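Long-range contacts in MlnE (Bacillus amyloliquefaciens subsp. plantarum, PDB 5D2E), which carries at its N-terminus a B-type ketoreductase that binds NADP and probably reduces the beta-keto group of carrier-bound intermediates during macrolactin assembly: residues A[127-132]-A[172-177]; A[122-127]-A[167-172]; A[63-68]-A[87-92]. All coordinates share one frame; numbering follows the deposited sequence.

Contact 1. Residues A[127-132]-A[172-177]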
loop_
_atom_site.group_PDB
_atom_site.type_symbol
_atom_site.label_atom_id
_atom_site.label_comp_id
_atom_site.label_asym_id
_atom_site.label_seq_id
_atom_site.Cartn_x
_atom_site.Cartn_y
_atom_site.Cartn_z
ATOM N N HIS A 127 17.573 13.654 14.363
ATOM C CA HIS A 127 17.482 12.278 13.905
ATOM C C HIS A 127 16.530 11.484 14.724
ATOM O O HIS A 127 16.731 11.340 15.897
ATOM C CB HIS A 127 18.857 11.658 13.933
ATOM C CG HIS A 127 19.887 12.593 13.405
ATOM N ND1 HIS A 127 20.212 12.649 12.069
ATOM C CD2 HIS A 127 20.518 13.638 13.997
ATOM C CE1 HIS A 127 21.054 13.635 11.865
ATOM N NE2 HIS A 127 21.261 14.250 13.020
ATOM N N ILE A 128 15.489 10.943 14.081
ATOM C CA ILE A 128 14.454 10.222 14.740
ATOM C C ILE A 128 14.503 8.808 14.224
ATOM O O ILE A 128 14.574 8.629 13.008
ATOM C CB ILE A 128 13.042 10.755 14.380
ATOM C CG1 ILE A 128 12.924 12.273 14.464
ATOM C CG2 ILE A 128 12.015 10.057 15.195
ATOM C CD1 ILE A 128 13.426 12.896 15.700
ATOM N N ILE A 129 14.489 7.839 15.154
ATOM C CA ILE A 129 14.461 6.427 14.866
ATOM C C ILE A 129 13.124 5.899 15.417
ATOM O O ILE A 129 12.813 5.996 16.575
ATOM C CB ILE A 129 15.611 5.601 15.431
ATOM C CG1 ILE A 129 16.987 6.197 15.049
ATOM C CG2 ILE A 129 15.429 4.117 15.078
ATOM C CD1 ILE A 129 17.280 6.211 13.617
ATOM N N HIS A 130 12.306 5.338 14.513
ATOM C CA HIS A 130 11.069 4.730 14.928
ATOM C C HIS A 130 11.205 3.240 14.731
ATOM O O HIS A 130 11.244 2.726 13.589
ATOM C CB HIS A 130 9.936 5.280 14.093
ATOM C CG HIS A 130 8.588 4.864 14.572
ATOM N ND1 HIS A 130 8.017 3.660 14.221
ATOM C CD2 HIS A 130 7.660 5.515 15.321
ATOM C CE1 HIS A 130 6.832 3.543 14.795
ATOM N NE2 HIS A 130 6.570 4.673 15.436
ATOM N N PHE A 131 11.298 2.508 15.837
ATOM C CA PHE A 131 11.449 1.073 15.763
ATOM C C PHE A 131 10.530 0.331 16.737
ATOM O O PHE A 131 10.985 -0.256 17.728
ATOM C CB PHE A 131 12.923 0.709 16.063
ATOM C CG PHE A 131 13.264 -0.796 15.916
ATOM C CD1 PHE A 131 12.592 -1.615 15.058
ATOM C CD2 PHE A 131 14.298 -1.336 16.630
ATOM C CE1 PHE A 131 12.953 -2.968 14.901
ATOM C CE2 PHE A 131 14.655 -2.668 16.494
ATOM C CZ PHE A 131 13.999 -3.473 15.605
ATOM N N LEU A 132 9.268 0.317 16.412
ATOM C CA LEU A 132 8.232 -0.380 17.141
ATOM C C LEU A 132 7.684 -1.576 16.335
ATOM O O LEU A 132 7.014 -2.441 16.896
ATOM C CB LEU A 132 7.042 0.517 17.338
ATOM C CG LEU A 132 7.290 1.822 18.074
ATOM C CD1 LEU A 132 5.981 2.538 18.269
ATOM C CD2 LEU A 132 8.027 1.592 19.415
ATOM N N GLU A 172 15.173 14.070 10.193
ATOM C CA GLU A 172 15.377 12.885 9.367
ATOM C C GLU A 172 14.807 11.737 10.143
ATOM O O GLU A 172 15.301 11.424 11.239
ATOM C CB GLU A 172 16.862 12.628 9.081
ATOM C CG GLU A 172 17.782 13.874 9.085
ATOM C CD GLU A 172 17.538 14.885 7.974
ATOM O OE1 GLU A 172 17.125 14.471 6.881
ATOM O OE2 GLU A 172 17.776 16.102 8.191
ATOM N N ILE A 173 13.793 11.101 9.587
ATOM C CA ILE A 173 13.035 10.066 10.292
ATOM C C ILE A 173 13.363 8.706 9.649
ATOM O O ILE A 173 13.209 8.571 8.435
ATOM C CB ILE A 173 11.546 10.291 10.197
ATOM C CG1 ILE A 173 11.139 11.633 10.851
ATOM C CG2 ILE A 173 10.818 9.101 10.840
ATOM C CD1 ILE A 173 11.008 12.793 9.865
ATOM N N LEU A 174 13.809 7.735 10.435
ATOM C CA LEU A 174 14.128 6.426 9.952
ATOM C C LEU A 174 13.204 5.497 10.630
ATOM O O LEU A 174 13.244 5.340 11.856
ATOM C CB LEU A 174 15.621 6.049 10.190
ATOM C CG LEU A 174 15.999 4.608 9.797
ATOM C CD1 LEU A 174 15.812 4.314 8.299
ATOM C CD2 LEU A 174 17.454 4.355 10.205
ATOM N N TYR A 175 12.321 4.885 9.834
ATOM C CA TYR A 175 11.361 3.923 10.253
ATOM C C TYR A 175 11.917 2.539 9.950
ATOM O O TYR A 175 12.288 2.271 8.836
ATOM C CB TYR A 175 10.059 4.167 9.516
ATOM C CG TYR A 175 9.124 3.011 9.510
ATOM C CD1 TYR A 175 8.392 2.642 10.631
ATOM C CD2 TYR A 175 9.000 2.222 8.358
ATOM C CE1 TYR A 175 7.578 1.502 10.596
ATOM C CE2 TYR A 175 8.183 1.099 8.334
ATOM C CZ TYR A 175 7.480 0.752 9.433
ATOM O OH TYR A 175 6.647 -0.361 9.285
ATOM N N LEU A 176 11.941 1.667 10.975
ATOM C CA LEU A 176 12.439 0.305 10.913
ATOM C C LEU A 176 11.380 -0.698 11.276
ATOM O O LEU A 176 10.589 -0.476 12.160
ATOM C CB LEU A 176 13.603 0.082 11.900
ATOM C CG LEU A 176 14.675 1.160 11.938
ATOM C CD1 LEU A 176 15.713 0.985 13.043
ATOM C CD2 LEU A 176 15.335 1.189 10.596
ATOM N N TYR A 177 11.396 -1.821 10.564
ATOM C CA TYR A 177 10.586 -2.952 10.901
ATOM C C TYR A 177 11.356 -4.245 10.628
ATOM O O TYR A 177 12.229 -4.281 9.771
ATOM C CB TYR A 177 9.276 -3.012 10.139
ATOM C CG TYR A 177 9.330 -3.206 8.666
ATOM C CD1 TYR A 177 9.550 -2.123 7.815
ATOM C CD2 TYR A 177 9.159 -4.487 8.092
ATOM C CE1 TYR A 177 9.563 -2.283 6.442
ATOM C CE2 TYR A 177 9.162 -4.648 6.716
ATOM C CZ TYR A 177 9.385 -3.546 5.905
ATOM O OH TYR A 177 9.421 -3.687 4.551
HETATM O O HOH W 1 8.705 0.922 13.676
#
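The ring of Tyr175 receives His130 at its edge, ND1 standing 3.8 Å from CD1 of Tyr175 and in the plane of the phenol, while the imidazole itself meets that carbon at a slant. The Phe131 ring likewise has the carbonyl O of Leu176 near its plane, at the CD1 edge. With CG trans to the backbone N (chi1 -176°), Phe131 is carried across the Leu176 side chain at about a right angle, and its CD1 comes 3.7 Å from CB of Leu176. A water ties the end of the pair together: it binds His130 ND1, accepts from Leu132 N and donates to Leu176 O. The far nitrogen of His130 bonds to Ser154 of helix 141-164. Four backbone hydrogen bonds join the parallel strands 127-133 and 171-180, among them His130 N to Leu174 O at 2.8 Å and Leu176 N to His130 O at 2.9 Å. On the face of Ile129 and Leu174, CD1 of Ile129 lies 3.8 Å from Leu174 CB, and CG2 touches CD1 of Leu176; Ile129 and Leu176 both meet Ile229 of helix 222-233. The two strands, joined through helix 141-164, form a beta-alpha-beta unit of the Rossmann-like structural subdomain of a ketoreductase.

Contact 2. Residues A[122-127]-A[167-172]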
loop_
_atom_site.group_PDB
_atom_site.type_symbol
_atom_site.label_atom_id
_atom_site.label_comp_id
_atom_site.label_asym_id
_atom_site.label_seq_id
_atom_site.Cartn_x
_atom_site.Cartn_y
_atom_site.Cartn_z
ATOM N N ASN A 122 15.354 22.128 26.317
ATOM C CA ASN A 122 16.176 22.655 25.223
ATOM C C ASN A 122 16.761 21.536 24.361
ATOM O O ASN A 122 17.889 21.630 23.941
ATOM C CB ASN A 122 17.257 23.613 25.688
ATOM C CG ASN A 122 16.635 24.875 26.299
ATOM O OD1 ASN A 122 15.730 25.461 25.731
ATOM N ND2 ASN A 122 17.046 25.206 27.540
ATOM N N ILE A 123 15.974 20.487 24.158
ATOM C CA ILE A 123 16.426 19.328 23.401
ATOM C C ILE A 123 15.592 19.325 22.083
ATOM O O ILE A 123 14.406 19.072 22.117
ATOM C CB ILE A 123 16.260 18.020 24.219
ATOM C CG1 ILE A 123 17.314 18.023 25.331
ATOM C CG2 ILE A 123 16.662 16.818 23.383
ATOM C CD1 ILE A 123 17.128 16.968 26.380
ATOM N N ARG A 124 16.225 19.622 20.944
ATOM C CA ARG A 124 15.579 19.697 19.640
ATOM C C ARG A 124 16.142 18.552 18.734
ATOM O O ARG A 124 17.232 18.658 18.186
ATOM C CB ARG A 124 15.880 21.064 18.978
ATOM C CG ARG A 124 15.465 21.128 17.477
ATOM C CD ARG A 124 15.669 22.506 16.834
ATOM N NE ARG A 124 14.748 23.477 17.414
ATOM C CZ ARG A 124 14.725 24.766 17.126
ATOM N NH1 ARG A 124 15.558 25.258 16.231
ATOM N NH2 ARG A 124 13.812 25.533 17.704
ATOM N N PRO A 125 15.425 17.425 18.655
ATOM C CA PRO A 125 15.949 16.272 17.888
ATOM C C PRO A 125 16.005 16.592 16.430
ATOM O O PRO A 125 15.125 17.314 15.926
ATOM C CB PRO A 125 14.919 15.178 18.143
ATOM C CG PRO A 125 14.134 15.595 19.333
ATOM C CD PRO A 125 14.199 17.106 19.378
ATOM N N ARG A 126 17.002 16.054 15.757
ATOM C CA ARG A 126 17.050 16.049 14.341
ATOM C C ARG A 126 16.904 14.621 13.764
ATOM O O ARG A 126 16.142 14.382 12.850
ATOM C CB ARG A 126 18.350 16.604 13.862
ATOM C CG ARG A 126 18.144 17.437 12.587
ATOM C CD ARG A 126 19.095 17.005 11.566
ATOM N NE ARG A 126 18.799 17.566 10.251
ATOM C CZ ARG A 126 19.286 18.712 9.819
ATOM N NH1 ARG A 126 20.005 19.474 10.630
ATOM N NH2 ARG A 126 19.031 19.117 8.585
ATOM N N HIS A 127 17.573 13.654 14.363
ATOM C CA HIS A 127 17.482 12.278 13.905
ATOM C C HIS A 127 16.530 11.484 14.724
ATOM O O HIS A 127 16.731 11.340 15.897
ATOM C CB HIS A 127 18.857 11.658 13.933
ATOM C CG HIS A 127 19.887 12.593 13.405
ATOM N ND1 HIS A 127 20.212 12.649 12.069
ATOM C CD2 HIS A 127 20.518 13.638 13.997
ATOM C CE1 HIS A 127 21.054 13.635 11.865
ATOM N NE2 HIS A 127 21.261 14.250 13.020
ATOM N N LEU A 167 8.400 20.799 17.073
ATOM C CA LEU A 167 9.530 20.269 17.763
ATOM C C LEU A 167 10.775 20.250 16.863
ATOM O O LEU A 167 11.865 20.524 17.337
ATOM C CB LEU A 167 9.169 18.912 18.313
ATOM C CG LEU A 167 10.349 18.217 18.950
ATOM C CD1 LEU A 167 10.550 18.929 20.277
ATOM C CD2 LEU A 167 10.108 16.733 19.168
ATOM N N CYS A 168 10.576 19.986 15.554
ATOM C CA CYS A 168 11.619 19.755 14.595
ATOM C C CYS A 168 11.447 20.608 13.368
ATOM O O CYS A 168 10.769 20.232 12.414
ATOM C CB CYS A 168 11.621 18.272 14.166
ATOM S SG CYS A 168 11.736 17.063 15.516
ATOM N N PRO A 169 12.149 21.720 13.325
ATOM C CA PRO A 169 12.181 22.493 12.080
ATOM C C PRO A 169 12.642 21.652 10.877
ATOM O O PRO A 169 12.136 21.849 9.774
ATOM C CB PRO A 169 13.184 23.619 12.388
ATOM C CG PRO A 169 13.135 23.750 13.890
ATOM C CD PRO A 169 12.841 22.370 14.440
ATOM N N LYS A 170 13.590 20.742 11.103
ATOM C CA LYS A 170 14.005 19.741 10.143
ATOM C C LYS A 170 14.169 18.447 10.893
ATOM O O LYS A 170 14.617 18.428 12.041
ATOM C CB LYS A 170 15.343 20.088 9.546
ATOM C CG LYS A 170 15.298 21.089 8.415
ATOM C CD LYS A 170 16.599 21.042 7.600
ATOM C CE LYS A 170 16.373 21.610 6.209
ATOM N NZ LYS A 170 15.950 23.032 6.306
ATOM N N ALA A 171 13.829 17.345 10.253
ATOM C CA ALA A 171 14.026 16.029 10.907
ATOM C C ALA A 171 14.324 15.035 9.834
ATOM O O ALA A 171 13.803 15.135 8.688
ATOM C CB ALA A 171 12.802 15.609 11.667
ATOM N N GLU A 172 15.173 14.070 10.193
ATOM C CA GLU A 172 15.377 12.885 9.367
ATOM C C GLU A 172 14.807 11.737 10.143
ATOM O O GLU A 172 15.301 11.424 11.239
ATOM C CB GLU A 172 16.862 12.628 9.081
ATOM C CG GLU A 172 17.782 13.874 9.085
ATOM C CD GLU A 172 17.538 14.885 7.974
ATOM O OE1 GLU A 172 17.125 14.471 6.881
ATOM O OE2 GLU A 172 17.776 16.102 8.191
HETATM O O HOH W 2 12.636 22.415 19.011
HETATM O O HOH W 3 15.331 19.612 14.277
#
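Arg126 bends at chi2 (-130°) and Glu172 at its own chi2 (-66°), which lays the two chains side by side and turns guanidinium and carboxylate nearly coplanar, 21° apart. NE of Arg126 then gives a 2.7 Å salt-bridge bond to OE2 of Glu172, in the guanidinium plane and onto the anti lone pair; NH2 adds only a weak bond to the same oxygen. Over one face of this guanidinium lies CB of Lys170, and the remaining nitrogen, NH1, pairs with Glu58, so the arginine sits between two carboxylates that probably steady its charge. Arg124, bent at chi3, lays its guanidinium against the Pro169 ring, which approaches from the opposite direction: CG of the proline rests over one guanidinium face, 3.7 Å from CZ of Arg124. At the edge of that group, a water accepts from NE and donates to Leu167 O. A second water donates to both Pro125 O and Lys170 O, linking two carbonyl acceptors. Deeper in, CD of Pro125 packs 4.0 Å from Leu167 CG, beside helix 108-120. Glu172 N bonds to Arg126 O at 2.8 Å. Here two loops converge at the N-terminal ends of neighbouring parallel strands in a Rossmann-like alpha/beta subdomain.

Contact 3. Residues A[63-68]-A[87-92]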
loop_
_atom_site.group_PDB
_atom_site.type_symbol
_atom_site.label_atom_id
_atom_site.label_comp_id
_atom_site.label_asym_id
_atom_site.label_seq_id
_atom_site.Cartn_x
_atom_site.Cartn_y
_atom_site.Cartn_z
ATOM N N PHE A 63 12.522 5.625 19.363
ATOM C CA PHE A 63 11.316 5.026 19.877
ATOM C C PHE A 63 11.480 3.517 19.727
ATOM O O PHE A 63 11.791 3.037 18.623
ATOM C CB PHE A 63 10.099 5.447 19.041
ATOM C CG PHE A 63 9.712 6.915 19.134
ATOM C CD1 PHE A 63 9.055 7.398 20.225
ATOM C CD2 PHE A 63 9.988 7.792 18.093
ATOM C CE1 PHE A 63 8.681 8.708 20.311
ATOM C CE2 PHE A 63 9.638 9.138 18.170
ATOM C CZ PHE A 63 8.949 9.583 19.292
ATOM N N CYS A 64 11.217 2.765 20.802
ATOM C CA CYS A 64 11.393 1.304 20.791
ATOM C C CYS A 64 10.379 0.762 21.739
ATOM O O CYS A 64 10.003 1.421 22.697
ATOM C CB CYS A 64 12.836 0.926 21.231
ATOM S SG CYS A 64 13.273 -0.834 20.892
ATOM N N GLU A 65 9.946 -0.454 21.524
ATOM C CA GLU A 65 8.912 -1.012 22.376
ATOM C C GLU A 65 9.462 -1.261 23.798
ATOM O O GLU A 65 8.750 -1.074 24.783
ATOM C CB GLU A 65 8.310 -2.283 21.735
ATOM C CG GLU A 65 6.926 -2.674 22.228
ATOM C CD GLU A 65 5.811 -1.640 21.954
ATOM O OE1 GLU A 65 5.475 -1.227 20.787
ATOM O OE2 GLU A 65 5.209 -1.276 22.970
ATOM N N ASP A 66 10.741 -1.556 23.895
ATOM C CA ASP A 66 11.330 -1.940 25.162
ATOM C C ASP A 66 12.742 -1.512 25.169
ATOM O O ASP A 66 13.243 -0.825 24.226
ATOM C CB ASP A 66 11.180 -3.484 25.361
ATOM C CG ASP A 66 11.894 -4.297 24.293
ATOM O OD1 ASP A 66 12.833 -3.829 23.601
ATOM O OD2 ASP A 66 11.464 -5.442 24.108
ATOM N N ASP A 67 13.520 -1.910 26.177
ATOM C CA ASP A 67 14.918 -1.440 26.092
ATOM C C ASP A 67 15.953 -2.271 25.422
ATOM O O ASP A 67 17.148 -2.048 25.617
ATOM C CB ASP A 67 15.437 -0.919 27.392
ATOM C CG ASP A 67 14.923 -1.620 28.467
ATOM O OD1 ASP A 67 15.237 -2.832 28.412
ATOM O OD2 ASP A 67 14.194 -0.969 29.291
ATOM N N SER A 68 15.522 -3.134 24.527
ATOM C CA SER A 68 16.434 -4.071 23.876
ATOM C C SER A 68 17.469 -3.390 23.027
ATOM O O SER A 68 18.537 -3.932 22.794
ATOM C CB SER A 68 15.670 -5.108 23.052
ATOM O OG SER A 68 14.929 -4.459 22.052
ATOM N N VAL A 87 12.921 6.311 24.155
ATOM C CA VAL A 87 11.559 6.227 24.603
ATOM C C VAL A 87 10.987 4.841 24.403
ATOM O O VAL A 87 10.982 4.312 23.289
ATOM C CB VAL A 87 10.684 7.217 23.807
ATOM C CG1 VAL A 87 9.266 7.297 24.409
ATOM C CG2 VAL A 87 11.362 8.575 23.712
ATOM N N THR A 88 10.430 4.297 25.465
ATOM C CA THR A 88 9.819 3.004 25.430
ATOM C C THR A 88 8.370 3.034 25.777
ATOM O O THR A 88 7.810 4.023 26.206
ATOM C CB THR A 88 10.535 2.023 26.417
ATOM O OG1 THR A 88 10.379 2.504 27.744
ATOM C CG2 THR A 88 11.942 1.902 26.135
ATOM N N SER A 89 7.725 1.913 25.556
ATOM C CA SER A 89 6.338 1.743 25.851
ATOM C C SER A 89 6.009 1.637 27.344
ATOM O O SER A 89 6.684 0.924 28.080
ATOM C CB SER A 89 5.858 0.464 25.167
ATOM O OG SER A 89 4.498 0.384 25.353
ATOM N N GLY A 90 4.963 2.327 27.775
ATOM C CA GLY A 90 4.505 2.282 29.161
ATOM C C GLY A 90 3.017 2.594 29.270
ATOM O O GLY A 90 2.401 3.060 28.311
ATOM N N GLU A 91 2.447 2.377 30.451
ATOM C CA GLU A 91 1.047 2.738 30.724
ATOM C C GLU A 91 0.878 4.251 30.584
ATOM O O GLU A 91 -0.056 4.754 30.011
ATOM C CB GLU A 91 0.635 2.371 32.162
ATOM C CG GLU A 91 0.975 0.967 32.636
ATOM C CD GLU A 91 0.414 -0.119 31.731
ATOM O OE1 GLU A 91 -0.683 0.074 31.148
ATOM O OE2 GLU A 91 1.074 -1.183 31.608
ATOM N N ARG A 92 1.821 4.972 31.134
ATOM C CA ARG A 92 1.715 6.414 31.211
ATOM C C ARG A 92 2.954 7.069 30.585
ATOM O O ARG A 92 4.031 6.473 30.539
ATOM C CB ARG A 92 1.725 6.853 32.672
ATOM C CG ARG A 92 0.615 6.385 33.609
ATOM C CD ARG A 92 0.917 6.944 35.021
ATOM N NE ARG A 92 2.300 6.602 35.465
ATOM C CZ ARG A 92 3.385 7.417 35.539
ATOM N NH1 ARG A 92 3.367 8.718 35.232
ATOM N NH2 ARG A 92 4.540 6.908 35.946
HETATM O O HOH W 4 8.672 -1.042 27.501
#
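Strands 60-64 and 84-89, linked through helix 70-76, make a beta-alpha-beta unit, and this contact lies at their C-terminal ends, where the first chain leaves the sheet. Phe63 pairs with Val87 in a parallel bridge. Their side chains run alongside one another, CD1 of Phe63 3.9 Å from CB of Val87, the ring inclined to the valine; Met158 of helix 141-164 covers the phenylalanine, and Phe101 and Met103 of strand 100-103 touch Val87. Just beyond, Cys64 N donates to Val87 O at 2.9 Å. The pairing then turns irregular: Ser89 N bonds to Glu65 O at 3.3 Å, from well above the carbonyl plane, while Cys64 O stays 3.7 Å from Ser89 N. A water donates to both Glu65 O and Ser89 O. Thr88 sets its methyl against the turn: CG2, trans to the carbonyl carbon, comes 3.6 Å from Asp66 O, an oxygen hydrogen-bonded to Tyr86 OH. That turn is tied by Asp66, whose OD1 takes Ser68 OG on its syn lone pair at 2.7 Å and Ser68 N from above the carboxylate plane at 2.9 Å. The second bond defines an Asx turn, placed immediately ahead of helix 70-76: a strand-to-helix connection at the C-terminal ends of parallel strands, as in Rossmann-like folds.

How the contacts relate
All three contacts belong to one sheet of parallel neighbours, in which strand 127-133 has strand 171-180 on one flank and strand 60-64 on the other, with 84-89 beyond. Contact 3 closes along the chain before the other two open; contacts 1 and 2 interleave, sharing His127 and Glu172, centres about 13 Å apart. Contact 2 marks where those two strands begin, and contact 1 follows them onward. Contacts 1 and 3, centres about 14 Å apart, join through backbone bonds of Phe63 to Ile129 and Phe131. Contacts 2 and 3 have centres about 20 Å apart, nearest atoms about 7 Å. Together they tie neighbouring strands of the structural subdomain, away from the NADP pocket of the catalytic half.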